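Local coordinates for sulfurtransferase (Azotobacter vinelandii, PDB 1E0C), which probably transfers sulfur from thiosulfate to cyanide, as a rhodanese-type sulfurtransferase of two rhodanese-like domains, at residues Ala14-Gln17 / Ala18-Ala22; Gly213-Glu217 / Leu218-Pro222. One frame throughout, in Å; residues are numbered along the deposited sequence.

Both interactions illustrate how a short helix hands the chain on to a strand of a parallel sheet. Interaction 1 (residues 14-22) closes helix 13-17 ahead of strand 25-29, in the first rhodanese-like domain; interaction 2 (residues 213-222) closes helix 211-217 ahead of strand 225-228, in the second. They follow one another along the chain without touching, their centres about 33 Å apart and their nearest atoms about 20 Å apart. The solutions differ: an arginine side chain takes over a helix-end carbonyl in the first, a Schellman motif with a glycine in the second. In sequence, interaction 2 comes shortly before the strand that leads to Cys230, found here as S-mercaptocysteine.

Interaction 1: residues Ala14-Gln17 / Ala18-Ala22; sequences ADLQ and ARLSA
Arg19 folds back over the last turn of the helix, and its NH1 donates to Asp15 O at 2.9 Å. That carbonyl oxygen lies at the edge of the guanidinium, practically in its plane, and the bond is only moderately bent (154° at the hydrogen). With CG beside its own backbone N (chi1 -67°) and the chain extended from CG to NE, Arg19 runs its CG and CD past the same oxygen before the nitrogen grips it. Water 1 joins the same pair, giving a hydrogen to Asp15 OD1 at 2.6 Å. It takes one from Arg19 NH1 at 3.0 Å; the opposite charges thus meet through water, without a direct salt bridge. Asp15 OD2 accepts a hydrogen bond from Glu12 N, and Arg19 NE gives one to Asp3 O. Shortened to an alanine, this residue would probably leave Asp15 O and the water without their NH1 partner and lose the tie to Asp3 O.

Backbone bonds finish the helix: Ala18 N to Ala14 O at 3.3 Å, then Arg19 N to Leu16 O at 2.9 Å, as two type I turns follow.

Leu20 CD2 lies 4.0 Å from Leu16 CG, the side chains crossing at about a right angle. Both leucines rest on Leu27, and Leu16 also meets Trp120, so they join the helix end to strand 25-29 and helix 116-122.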
loop_
_atom_site.group_PDB
_atom_site.type_symbol
_atom_site.label_atom_id
_atom_site.label_comp_id
_atom_site.label_asym_id
_atom_site.label_seq_id
_atom_site.Cartn_x
_atom_site.Cartn_y
_atom_site.Cartn_z
ATOM N N ALA A 14 -7.260 -10.509 -15.977
ATOM C CA ALA A 14 -6.903 -11.204 -17.207
ATOM C C ALA A 14 -5.402 -11.224 -17.440
ATOM O O ALA A 14 -4.868 -12.226 -17.926
ATOM C CB ALA A 14 -7.600 -10.578 -18.415
ATOM N N ASP A 15 -4.731 -10.102 -17.167
ATOM C CA ASP A 15 -3.290 -10.024 -17.387
ATOM C C ASP A 15 -2.551 -11.003 -16.467
ATOM O O ASP A 15 -1.572 -11.622 -16.867
ATOM C CB ASP A 15 -2.766 -8.616 -17.083
ATOM C CG ASP A 15 -3.431 -7.543 -17.922
ATOM O OD1 ASP A 15 -3.625 -7.782 -19.131
ATOM O OD2 ASP A 15 -3.734 -6.472 -17.361
ATOM N N LEU A 16 -3.002 -11.059 -15.214
ATOM C CA LEU A 16 -2.386 -11.963 -14.247
ATOM C C LEU A 16 -2.671 -13.416 -14.598
ATOM O O LEU A 16 -1.744 -14.231 -14.595
ATOM C CB LEU A 16 -2.846 -11.655 -12.824
ATOM C CG LEU A 16 -2.336 -12.627 -11.740
ATOM C CD1 LEU A 16 -0.821 -12.657 -11.710
ATOM C CD2 LEU A 16 -2.921 -12.229 -10.393
ATOM N N GLN A 17 -3.914 -13.740 -14.943
ATOM C CA GLN A 17 -4.239 -15.131 -15.263
ATOM C C GLN A 17 -3.386 -15.701 -16.376
ATOM O O GLN A 17 -2.940 -16.853 -16.311
ATOM C CB GLN A 17 -5.727 -15.332 -15.551
ATOM C CG GLN A 17 -6.084 -16.815 -15.701
ATOM C CD GLN A 17 -7.563 -17.093 -15.696
ATOM O OE1 GLN A 17 -8.347 -16.416 -15.032
ATOM N NE2 GLN A 17 -7.979 -18.146 -16.410
ATOM N N ALA A 18 -3.079 -14.913 -17.396
ATOM C CA ALA A 18 -2.273 -15.338 -18.527
ATOM C C ALA A 18 -0.822 -15.590 -18.133
ATOM O O ALA A 18 -0.051 -16.156 -18.905
ATOM C CB ALA A 18 -2.299 -14.239 -19.598
ATOM N N ARG A 19 -0.413 -15.063 -16.980
ATOM C CA ARG A 19 0.983 -15.084 -16.574
ATOM C C ARG A 19 1.207 -15.798 -15.246
ATOM O O ARG A 19 2.312 -15.695 -14.700
ATOM C CB ARG A 19 1.499 -13.633 -16.463
ATOM C CG ARG A 19 1.580 -12.907 -17.805
ATOM C CD ARG A 19 1.882 -11.427 -17.620
ATOM N NE ARG A 19 1.991 -10.721 -18.894
ATOM C CZ ARG A 19 0.953 -10.345 -19.636
ATOM N NH1 ARG A 19 -0.293 -10.586 -19.247
ATOM N NH2 ARG A 19 1.154 -9.740 -20.801
ATOM N N LEU A 20 0.257 -16.593 -14.774
ATOM C CA LEU A 20 0.368 -17.262 -13.484
ATOM C C LEU A 20 1.569 -18.189 -13.362
ATOM O O LEU A 20 2.043 -18.442 -12.245
ATOM C CB LEU A 20 -0.896 -18.067 -13.165
ATOM C CG LEU A 20 -2.119 -17.264 -12.709
ATOM C CD1 LEU A 20 -3.329 -18.173 -12.572
ATOM C CD2 LEU A 20 -1.825 -16.530 -11.405
ATOM N N SER A 21 2.009 -18.772 -14.470
ATOM C CA SER A 21 3.134 -19.700 -14.431
ATOM C C SER A 21 4.462 -19.052 -14.760
ATOM O O SER A 21 5.481 -19.736 -14.916
ATOM C CB SER A 21 2.847 -20.898 -15.344
ATOM O OG SER A 21 3.017 -20.521 -16.696
ATOM N N ALA A 22 4.522 -17.722 -14.850
ATOM C CA ALA A 22 5.807 -17.057 -15.115
ATOM C C ALA A 22 6.757 -17.349 -13.959
ATOM O O ALA A 22 6.361 -17.208 -12.796
ATOM C CB ALA A 22 5.584 -15.554 -15.259
HETATM O O HOH W 1 -2.627 -9.556 -20.801
#

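Interaction 2: residues Gly213-Glu217 / Leu218-Pro222; sequences GRLEE and LGITP
Leu215 O is gripped by two backbone amides, Leu218 N and Ile220 N, both at 3.0 Å, arriving from opposite faces of the carbonyl plane. Beside it Gly219 N donates to Glu216 O at 2.9 Å. The bonds from Ile220 N and Gly219 N define a Schellman motif, with Gly219 as its C-prime residue; the positive phi of 77° there, easily adopted by a residue without a side chain, turns the chain back so that Ile220 N can reach the carbonyl five residues earlier.

The same reversal brings apolar groups together. Leu215 CB and Ile220 CB stand 4.0 Å apart, completing the hydrophobic contact that commonly accompanies this motif. Thr221 CG2 touches the aliphatic CG of Glu216 at 3.9 Å, and the two side chains cross at about a right angle; Thr221 OG1 is held by Asp223.

Within the helix, Arg214 takes Glu217 side-on with two nitrogens: NE to OE1 at 2.9 Å, nearly straight at 173°, and NH2 to OE2 at 2.8 Å. Glu217, its CG beside the backbone N (chi1 -80°) and its chain extended beyond, carries the carboxylate back to Arg214, which meets both oxygens from above their plane. Arg214 NH1 has a second acid, Asp210, which should help hold the guanidinium's rotation.

Leu215 and Ile220 pack on Trp166 of strand 163-167, while Leu218 and Ile220 reach Val191 of strand 191-192, seating the end of helix 211-217 against the second parallel sheet.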
loop_
_atom_site.group_PDB
_atom_site.type_symbol
_atom_site.label_atom_id
_atom_site.label_comp_id
_atom_site.label_asym_id
_atom_site.label_seq_id
_atom_site.Cartn_x
_atom_site.Cartn_y
_atom_site.Cartn_z
ATOM N N GLY A 213 -8.640 13.059 -12.075
ATOM C CA GLY A 213 -9.439 14.276 -11.944
ATOM C C GLY A 213 -9.836 14.554 -10.504
ATOM O O GLY A 213 -9.881 15.703 -10.051
ATOM N N ARG A 214 -10.189 13.498 -9.766
ATOM C CA ARG A 214 -10.617 13.670 -8.380
ATOM C C ARG A 214 -9.462 14.111 -7.494
ATOM O O ARG A 214 -9.605 14.933 -6.586
ATOM C CB ARG A 214 -11.255 12.370 -7.877
ATOM C CG ARG A 214 -12.377 11.823 -8.741
ATOM C CD ARG A 214 -13.632 12.681 -8.703
ATOM N NE ARG A 214 -13.489 13.900 -9.507
ATOM C CZ ARG A 214 -13.569 13.942 -10.825
ATOM N NH1 ARG A 214 -13.826 12.835 -11.519
ATOM N NH2 ARG A 214 -13.424 15.099 -11.462
ATOM N N LEU A 215 -8.268 13.568 -7.754
ATOM C CA LEU A 215 -7.099 13.976 -6.986
ATOM C C LEU A 215 -6.736 15.427 -7.330
ATOM O O LEU A 215 -6.426 16.204 -6.438
ATOM C CB LEU A 215 -5.908 13.064 -7.261
ATOM C CG LEU A 215 -6.093 11.599 -6.847
ATOM C CD1 LEU A 215 -4.801 10.830 -7.122
ATOM C CD2 LEU A 215 -6.512 11.476 -5.394
ATOM N N GLU A 216 -6.917 15.799 -8.594
ATOM C CA GLU A 216 -6.572 17.155 -9.017
ATOM C C GLU A 216 -7.495 18.190 -8.403
ATOM O O GLU A 216 -7.037 19.285 -8.044
ATOM C CB GLU A 216 -6.550 17.250 -10.542
ATOM C CG GLU A 216 -5.327 16.613 -11.185
ATOM C CD GLU A 216 -5.614 15.968 -12.523
ATOM O OE1 GLU A 216 -6.697 16.215 -13.100
ATOM O OE2 GLU A 216 -4.730 15.242 -13.025
ATOM N N GLU A 217 -8.744 17.825 -8.142
ATOM C CA GLU A 217 -9.687 18.724 -7.473
ATOM C C GLU A 217 -9.214 19.084 -6.072
ATOM O O GLU A 217 -9.612 20.086 -5.481
ATOM C CB GLU A 217 -11.066 18.040 -7.389
ATOM C CG GLU A 217 -11.818 18.151 -8.711
ATOM C CD GLU A 217 -12.987 17.209 -8.835
ATOM O OE1 GLU A 217 -13.168 16.316 -7.979
ATOM O OE2 GLU A 217 -13.754 17.355 -9.818
ATOM N N LEU A 218 -8.394 18.207 -5.498
ATOM C CA LEU A 218 -7.880 18.423 -4.146
ATOM C C LEU A 218 -6.466 18.968 -4.143
ATOM O O LEU A 218 -5.848 19.102 -3.078
ATOM C CB LEU A 218 -7.938 17.079 -3.401
ATOM C CG LEU A 218 -9.359 16.595 -3.074
ATOM C CD1 LEU A 218 -9.344 15.130 -2.678
ATOM C CD2 LEU A 218 -9.971 17.460 -1.983
ATOM N N GLY A 219 -5.927 19.294 -5.315
ATOM C CA GLY A 219 -4.586 19.841 -5.414
ATOM C C GLY A 219 -3.523 18.756 -5.256
ATOM O O GLY A 219 -2.352 19.060 -5.043
ATOM N N ILE A 220 -3.941 17.497 -5.384
ATOM C CA ILE A 220 -2.982 16.381 -5.311
ATOM C C ILE A 220 -2.504 16.092 -6.731
ATOM O O ILE A 220 -3.143 15.364 -7.490
ATOM C CB ILE A 220 -3.621 15.144 -4.672
ATOM C CG1 ILE A 220 -4.091 15.436 -3.245
ATOM C CG2 ILE A 220 -2.671 13.949 -4.691
ATOM C CD1 ILE A 220 -5.105 14.438 -2.710
ATOM N N THR A 221 -1.485 16.829 -7.153
ATOM C CA THR A 221 -0.997 16.824 -8.527
ATOM C C THR A 221 0.467 16.401 -8.551
ATOM O O THR A 221 1.146 16.516 -7.522
ATOM C CB THR A 221 -1.126 18.239 -9.138
ATOM O OG1 THR A 221 -0.461 19.167 -8.269
ATOM C CG2 THR A 221 -2.595 18.627 -9.238
ATOM N N PRO A 222 0.915 15.823 -9.649
ATOM C CA PRO A 222 2.219 15.185 -9.724
ATOM C C PRO A 222 3.407 16.109 -9.610
ATOM O O PRO A 222 4.516 15.654 -9.290
ATOM C CB PRO A 222 2.198 14.444 -11.052
ATOM C CG PRO A 222 1.154 15.143 -11.862
ATOM C CD PRO A 222 0.101 15.565 -10.872
#